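PDB 4WHM: UDP-glucose:anthocyanidin 3-O-glucosyltransferase from Clitoria ternatea, which belongs to the GT-B glycosyltransferases, whose two Rossmann-like domains face each other across a cleft, occupied here by uridine-5'-diphosphate. Local coordinates for residues 16-21 with 46-51; 339-344 with 358-363. All coordinates share one frame; numbering follows the deposited sequence.

Contact 1: residues 16-21 with 46-51; sequences SHLPPL and NAFLFT. With UDP (uridine-5'-diphosphate), chain B.
Leu18 and Leu49 mark the closest pass of the two backbones, their CA atoms 7.0 Å apart, where helix 18-31 passes helix 43-50. No hydrogen bond crosses; the joint is apolar. Leu18 lays its CB against Leu49 CG at 3.7 Å, and its two methyls divide the work: CD2 goes to Leu49 CD1, while CD1 reaches Phe48 CD2, also at 3.7 Å, on an oblique line to the ring. Phe48 gets there because its CG stands anti to the backbone N (chi1 -178°), which swings the ring across to Leu18 and Pro19, its rim atom CE2 ending 4.1 Å from Pro19 CD, near the ring plane. Both helices belong to the N-terminal Rossmann-like domain: helix 18-31 links strands 6-10 and 36-42 of the parallel sheet, and helix 43-50 follows directly. Leu49 CD2 sits 3.9 Å from Pro19 N, and Leu49 also packs on Leu22 one turn further along. In the 3-10 segment before helix 18-31, Ser16 faces the cleft instead, its OG donating to O1B of UDP at 2.6 Å and also bonding a glycerol.

Contact 2: residues 339-344 with 358-363; sequences VFVTHC and PMICRP. With UDP (uridine-5'-diphosphate), chain B.
A right-handed beta-alpha-beta unit of the C-terminal Rossmann-like domain supplies both segments: strands 337-342 and 359-361 lie side by side and parallel, joined through helix 346-354. Phe340 and Thr342 use both their N-H and C=O groups across the pair: Phe340 N donates to Pro358 O at 2.9 Å, Ile360 N to Phe340 O, Thr342 N to Ile360 O, and Arg362 N to Thr342 O at 3.0 Å, the last nearly straight at 172°. On one side of the sheet, Ile360 CD1 rests 3.8 Å from Val339 CG2 and also meets Val341 CG2. On the other, Met359 runs beside Phe340, CG to CB, and its extended chi2 (165°) carries SD to 5.5 Å from the centroid of the Phe340 ring, an oblique Met-aromatic contact. Thr342 CB lies over the centre of that same ring. At the end of the strand, Thr342 OG1 accepts from Cys344 N at 2.8 Å in an ST turn, while Cys344 SG presses on Cys361 CB at 3.4 Å. His343 keeps its CB on Arg362 O, but its ring leads away from segment 358-363 and directs NE2 at the diphosphate, donating to UDP O3B at 2.9 Å and to the bridging O3A at a poorer angle of 130°. A histidine and a following helix start meeting the diphosphate are characteristic of the PSPG box, the plant UDP-glycosyltransferase signature in the GT-B C-terminal domain.

From the N terminus, contact 1 comes first: it closes a loop of 24 residues holding the rest of helix 18-31, strand 36-42 and the start of helix 43-50, all in the N-terminal domain. Contact 2 opens much later and closes a shorter loop of 13 residues, mostly helix 346-354, in the C-terminal domain. The two are in series, neither nested nor crossed, with centres about 24 Å apart on opposite sides of the chain's centre. UDP spans the interval: Ser16 and His343 hold different oxygens of its beta phosphate. Asn347 on helix 346-354 also bonds UDP and reaches the Ser16 carbonyl through a weak hydrogen bond.

Contact 1: residues 16-21 with 46-51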
loop_
_atom_site.group_PDB
_atom_site.type_symbol
_atom_site.label_atom_id
_atom_site.label_comp_id
_atom_site.label_asym_id
_atom_site.label_seq_id
_atom_site.Cartn_x
_atom_site.Cartn_y
_atom_site.Cartn_z
ATOM N N SER A 16 4.251 -6.045 0.878
ATOM C CA SER A 16 4.231 -4.776 0.160
ATOM C C SER A 16 4.520 -3.568 1.045
ATOM O O SER A 16 4.595 -2.444 0.543
ATOM C CB SER A 16 2.896 -4.587 -0.541
ATOM O OG SER A 16 1.889 -4.383 0.429
ATOM N N HIS A 17 4.679 -3.777 2.353
ATOM C CA HIS A 17 5.151 -2.695 3.213
ATOM C C HIS A 17 6.644 -2.424 2.989
ATOM O O HIS A 17 7.161 -1.377 3.372
ATOM C CB HIS A 17 4.942 -3.040 4.687
ATOM C CG HIS A 17 3.540 -2.828 5.169
ATOM N ND1 HIS A 17 3.188 -1.762 5.971
ATOM C CD2 HIS A 17 2.407 -3.543 4.968
ATOM C CE1 HIS A 17 1.893 -1.827 6.238
ATOM N NE2 HIS A 17 1.397 -2.898 5.644
ATOM N N LEU A 18 7.344 -3.385 2.406
ATOM C CA LEU A 18 8.806 -3.296 2.333
ATOM C C LEU A 18 9.361 -2.349 1.254
ATOM O O LEU A 18 10.128 -1.427 1.573
ATOM C CB LEU A 18 9.417 -4.697 2.250
ATOM C CG LEU A 18 9.291 -5.452 3.573
ATOM C CD1 LEU A 18 9.332 -6.960 3.341
ATOM C CD2 LEU A 18 10.407 -5.005 4.515
ATOM N N PRO A 19 8.982 -2.550 -0.020
ATOM C CA PRO A 19 9.563 -1.629 -1.010
ATOM C C PRO A 19 9.312 -0.110 -0.777
ATOM O O PRO A 19 10.251 0.668 -0.979
ATOM C CB PRO A 19 8.930 -2.093 -2.330
ATOM C CG PRO A 19 8.587 -3.541 -2.091
ATOM C CD PRO A 19 8.154 -3.594 -0.659
ATOM N N PRO A 20 8.095 0.308 -0.367
ATOM C CA PRO A 20 7.925 1.756 -0.160
ATOM C C PRO A 20 8.877 2.343 0.878
ATOM O O PRO A 20 9.317 3.491 0.715
ATOM C CB PRO A 20 6.479 1.874 0.331
ATOM C CG PRO A 20 5.787 0.673 -0.245
ATOM C CD PRO A 20 6.820 -0.419 -0.177
ATOM N N LEU A 21 9.204 1.595 1.928
ATOM C CA LEU A 21 10.116 2.145 2.928
ATOM C C LEU A 21 11.569 2.126 2.450
ATOM O O LEU A 21 12.322 3.087 2.686
ATOM C CB LEU A 21 9.962 1.430 4.273
ATOM C CG LEU A 21 10.794 2.024 5.412
ATOM C CD1 LEU A 21 10.519 3.499 5.595
ATOM C CD2 LEU A 21 10.507 1.287 6.714
ATOM N N ASN A 46 14.397 -9.262 4.851
ATOM C CA ASN A 46 15.668 -8.920 4.220
ATOM C C ASN A 46 15.903 -9.715 2.937
ATOM O O ASN A 46 16.406 -9.169 1.963
ATOM C CB ASN A 46 16.842 -9.079 5.189
ATOM C CG ASN A 46 16.809 -8.054 6.312
ATOM O OD1 ASN A 46 16.168 -7.008 6.195
ATOM N ND2 ASN A 46 17.511 -8.345 7.400
ATOM N N ALA A 47 15.529 -10.992 2.920
ATOM C CA ALA A 47 15.675 -11.786 1.701
ATOM C C ALA A 47 14.789 -11.202 0.611
ATOM O O ALA A 47 15.165 -11.160 -0.562
ATOM C CB ALA A 47 15.300 -13.239 1.946
ATOM N N PHE A 48 13.605 -10.761 1.012
ATOM C CA PHE A 48 12.617 -10.228 0.080
ATOM C C PHE A 48 13.145 -8.958 -0.591
ATOM O O PHE A 48 12.976 -8.759 -1.796
ATOM C CB PHE A 48 11.327 -9.929 0.840
ATOM C CG PHE A 48 10.208 -9.408 -0.019
ATOM C CD1 PHE A 48 9.352 -10.287 -0.670
ATOM C CD2 PHE A 48 9.988 -8.046 -0.140
ATOM C CE1 PHE A 48 8.303 -9.814 -1.445
ATOM C CE2 PHE A 48 8.947 -7.562 -0.912
ATOM C CZ PHE A 48 8.098 -8.452 -1.566
ATOM N N LEU A 49 13.798 -8.101 0.184
ATOM C CA LEU A 49 14.257 -6.815 -0.344
ATOM C C LEU A 49 15.640 -6.842 -0.973
ATOM O O LEU A 49 15.878 -6.165 -1.970
ATOM C CB LEU A 49 14.258 -5.751 0.759
ATOM C CG LEU A 49 12.945 -5.048 1.057
ATOM C CD1 LEU A 49 13.214 -3.936 2.069
ATOM C CD2 LEU A 49 12.324 -4.496 -0.234
ATOM N N PHE A 50 16.560 -7.603 -0.391
ATOM C CA PHE A 50 17.971 -7.388 -0.696
ATOM C C PHE A 50 18.694 -8.487 -1.479
ATOM O O PHE A 50 19.879 -8.357 -1.772
ATOM C CB PHE A 50 18.720 -7.055 0.599
ATOM C CG PHE A 50 18.197 -5.825 1.283
ATOM C CD1 PHE A 50 18.344 -4.579 0.689
ATOM C CD2 PHE A 50 17.532 -5.915 2.500
ATOM C CE1 PHE A 50 17.861 -3.440 1.304
ATOM C CE2 PHE A 50 17.043 -4.781 3.124
ATOM C CZ PHE A 50 17.206 -3.540 2.529
ATOM N N THR A 51 17.992 -9.554 -1.834
ATOM C CA THR A 51 18.653 -10.687 -2.486
ATOM C C THR A 51 19.368 -10.324 -3.791
ATOM O O THR A 51 20.570 -10.549 -3.927
ATOM C CB THR A 51 17.681 -11.847 -2.732
ATOM O OG1 THR A 51 17.244 -12.369 -1.470
ATOM C CG2 THR A 51 18.362 -12.952 -3.525
HETATM N N1 UDP B . 2.568 -6.936 -7.925
HETATM C C2 UDP B . 3.372 -7.217 -9.053
HETATM N N3 UDP B . 3.059 -8.231 -9.866
HETATM C C4 UDP B . 1.985 -8.994 -9.638
HETATM C C5 UDP B . 1.171 -8.743 -8.532
HETATM C C6 UDP B . 1.481 -7.689 -7.673
HETATM O O2 UDP B . 4.390 -6.526 -9.296
HETATM O O4 UDP B . 1.730 -9.938 -10.431
HETATM C "C1'" UDP B . 2.932 -5.822 -7.039
HETATM C "C2'" UDP B . 2.081 -4.583 -7.275
HETATM O "O2'" UDP B . 2.560 -3.818 -8.390
HETATM C "C3'" UDP B . 2.202 -3.851 -5.948
HETATM C "C4'" UDP B . 2.293 -4.989 -4.947
HETATM O "O4'" UDP B . 2.679 -6.163 -5.670
HETATM O "O3'" UDP B . 3.437 -3.124 -5.896
HETATM C "C5'" UDP B . 0.926 -5.252 -4.346
HETATM O "O5'" UDP B . 0.792 -4.490 -3.157
HETATM P PA UDP B . -0.638 -3.905 -2.741
HETATM O O1A UDP B . -0.408 -2.891 -1.644
HETATM O O2A UDP B . -1.368 -3.458 -3.987
HETATM O O3A UDP B . -1.460 -5.206 -2.218
HETATM P PB UDP B . -0.988 -6.479 -1.322
HETATM O O1B UDP B . -0.043 -5.958 -0.263
HETATM O O2B UDP B . -0.378 -7.469 -2.295
HETATM O O3B UDP B . -2.305 -6.974 -0.769
#

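Contact 2: residues 339-344 with 358-363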
loop_
_atom_site.group_PDB
_atom_site.type_symbol
_atom_site.label_atom_id
_atom_site.label_comp_id
_atom_site.label_asym_id
_atom_site.label_seq_id
_atom_site.Cartn_x
_atom_site.Cartn_y
_atom_site.Cartn_z
ATOM N N VAL A 339 -8.562 -0.632 -18.038
ATOM C CA VAL A 339 -9.141 -0.732 -16.697
ATOM C C VAL A 339 -8.310 -1.694 -15.852
ATOM O O VAL A 339 -7.712 -2.639 -16.379
ATOM C CB VAL A 339 -10.625 -1.195 -16.755
ATOM C CG1 VAL A 339 -10.709 -2.641 -17.230
ATOM C CG2 VAL A 339 -11.289 -1.046 -15.393
ATOM N N PHE A 340 -8.242 -1.427 -14.546
ATOM C CA PHE A 340 -7.509 -2.260 -13.601
ATOM C C PHE A 340 -8.549 -2.801 -12.636
ATOM O O PHE A 340 -9.201 -2.034 -11.921
ATOM C CB PHE A 340 -6.512 -1.388 -12.838
ATOM C CG PHE A 340 -5.715 -2.115 -11.774
ATOM C CD1 PHE A 340 -5.528 -3.495 -11.802
ATOM C CD2 PHE A 340 -5.122 -1.383 -10.752
ATOM C CE1 PHE A 340 -4.775 -4.131 -10.823
ATOM C CE2 PHE A 340 -4.359 -2.008 -9.769
ATOM C CZ PHE A 340 -4.185 -3.384 -9.799
ATOM N N VAL A 341 -8.724 -4.117 -12.635
ATOM C CA VAL A 341 -9.633 -4.762 -11.709
ATOM C C VAL A 341 -8.791 -5.149 -10.498
ATOM O O VAL A 341 -7.883 -5.982 -10.600
ATOM C CB VAL A 341 -10.269 -5.987 -12.362
ATOM C CG1 VAL A 341 -11.276 -6.627 -11.427
ATOM C CG2 VAL A 341 -10.938 -5.567 -13.679
ATOM N N THR A 342 -9.068 -4.521 -9.360
ATOM C CA THR A 342 -8.128 -4.553 -8.246
ATOM C C THR A 342 -8.786 -4.784 -6.887
ATOM O O THR A 342 -9.977 -4.500 -6.696
ATOM C CB THR A 342 -7.348 -3.223 -8.169
ATOM O OG1 THR A 342 -6.491 -3.227 -7.017
ATOM C CG2 THR A 342 -8.302 -2.050 -8.078
ATOM N N HIS A 343 -7.997 -5.288 -5.942
ATOM C CA HIS A 343 -8.472 -5.451 -4.573
ATOM C C HIS A 343 -8.301 -4.147 -3.796
ATOM O O HIS A 343 -8.736 -4.046 -2.657
ATOM C CB HIS A 343 -7.717 -6.585 -3.872
ATOM C CG HIS A 343 -6.287 -6.267 -3.558
ATOM N ND1 HIS A 343 -5.413 -5.731 -4.487
ATOM C CD2 HIS A 343 -5.572 -6.413 -2.416
ATOM C CE1 HIS A 343 -4.228 -5.562 -3.929
ATOM N NE2 HIS A 343 -4.295 -5.972 -2.672
ATOM N N CYS A 344 -7.648 -3.169 -4.427
ATOM C CA CYS A 344 -7.401 -1.835 -3.854
ATOM C C CYS A 344 -6.338 -1.786 -2.775
ATOM O O CYS A 344 -6.451 -0.973 -1.860
ATOM C CB CYS A 344 -8.669 -1.195 -3.291
ATOM S SG CYS A 344 -10.037 -1.143 -4.446
ATOM N N PRO A 358 -8.323 3.753 -14.876
ATOM C CA PRO A 358 -9.490 3.689 -13.991
ATOM C C PRO A 358 -9.653 2.282 -13.443
ATOM O O PRO A 358 -9.044 1.347 -13.984
ATOM C CB PRO A 358 -10.650 4.045 -14.918
ATOM C CG PRO A 358 -10.195 3.581 -16.268
ATOM C CD PRO A 358 -8.712 3.853 -16.297
ATOM N N MET A 359 -10.435 2.129 -12.376
ATOM C CA MET A 359 -10.462 0.856 -11.658
ATOM C C MET A 359 -11.858 0.293 -11.424
ATOM O O MET A 359 -12.843 1.032 -11.330
ATOM C CB MET A 359 -9.747 0.995 -10.308
ATOM C CG MET A 359 -8.250 1.156 -10.432
ATOM S SD MET A 359 -7.484 1.749 -8.929
ATOM C CE MET A 359 -7.781 3.513 -9.072
ATOM N N ILE A 360 -11.931 -1.028 -11.351
ATOM C CA ILE A 360 -13.120 -1.732 -10.873
ATOM C C ILE A 360 -12.676 -2.393 -9.590
ATOM O O ILE A 360 -11.721 -3.173 -9.591
ATOM C CB ILE A 360 -13.606 -2.805 -11.868
ATOM C CG1 ILE A 360 -14.148 -2.144 -13.135
ATOM C CG2 ILE A 360 -14.704 -3.691 -11.234
ATOM C CD1 ILE A 360 -14.253 -3.093 -14.324
ATOM N N CYS A 361 -13.356 -2.071 -8.494
ATOM C CA CYS A 361 -12.847 -2.381 -7.160
ATOM C C CYS A 361 -13.623 -3.492 -6.452
ATOM O O CYS A 361 -14.859 -3.466 -6.403
ATOM C CB CYS A 361 -12.926 -1.124 -6.297
ATOM S SG CYS A 361 -12.011 0.285 -6.980
ATOM N N ARG A 362 -12.900 -4.451 -5.881
ATOM C CA ARG A 362 -13.509 -5.443 -4.998
ATOM C C ARG A 362 -12.593 -5.523 -3.793
ATOM O O ARG A 362 -11.676 -6.345 -3.769
ATOM C CB ARG A 362 -13.603 -6.818 -5.692
ATOM C CG ARG A 362 -14.624 -7.819 -5.098
ATOM C CD ARG A 362 -14.423 -8.089 -3.604
ATOM N NE ARG A 362 -15.006 -9.350 -3.152
ATOM C CZ ARG A 362 -15.126 -9.704 -1.876
ATOM N NH1 ARG A 362 -14.722 -8.880 -0.915
ATOM N NH2 ARG A 362 -15.652 -10.882 -1.560
ATOM N N PRO A 363 -12.834 -4.667 -2.785
ATOM C CA PRO A 363 -11.963 -4.652 -1.604
ATOM C C PRO A 363 -12.195 -5.914 -0.797
ATOM O O PRO A 363 -13.342 -6.342 -0.694
ATOM C CB PRO A 363 -12.441 -3.417 -0.832
ATOM C CG PRO A 363 -13.890 -3.233 -1.262
ATOM C CD PRO A 363 -13.933 -3.684 -2.699
HETATM N N1 UDP B . 2.568 -6.936 -7.925
HETATM C C2 UDP B . 3.372 -7.217 -9.053
HETATM N N3 UDP B . 3.059 -8.231 -9.866
HETATM C C4 UDP B . 1.985 -8.994 -9.638
HETATM C C5 UDP B . 1.171 -8.743 -8.532
HETATM C C6 UDP B . 1.481 -7.689 -7.673
HETATM O O2 UDP B . 4.390 -6.526 -9.296
HETATM O O4 UDP B . 1.730 -9.938 -10.431
HETATM C "C1'" UDP B . 2.932 -5.822 -7.039
HETATM C "C2'" UDP B . 2.081 -4.583 -7.275
HETATM O "O2'" UDP B . 2.560 -3.818 -8.390
HETATM C "C3'" UDP B . 2.202 -3.851 -5.948
HETATM C "C4'" UDP B . 2.293 -4.989 -4.947
HETATM O "O4'" UDP B . 2.679 -6.163 -5.670
HETATM O "O3'" UDP B . 3.437 -3.124 -5.896
HETATM C "C5'" UDP B . 0.926 -5.252 -4.346
HETATM O "O5'" UDP B . 0.792 -4.490 -3.157
HETATM P PA UDP B . -0.638 -3.905 -2.741
HETATM O O1A UDP B . -0.408 -2.891 -1.644
HETATM O O2A UDP B . -1.368 -3.458 -3.987
HETATM O O3A UDP B . -1.460 -5.206 -2.218
HETATM P PB UDP B . -0.988 -6.479 -1.322
HETATM O O1B UDP B . -0.043 -5.958 -0.263
HETATM O O2B UDP B . -0.378 -7.469 -2.295
HETATM O O3B UDP B . -2.305 -6.974 -0.769
#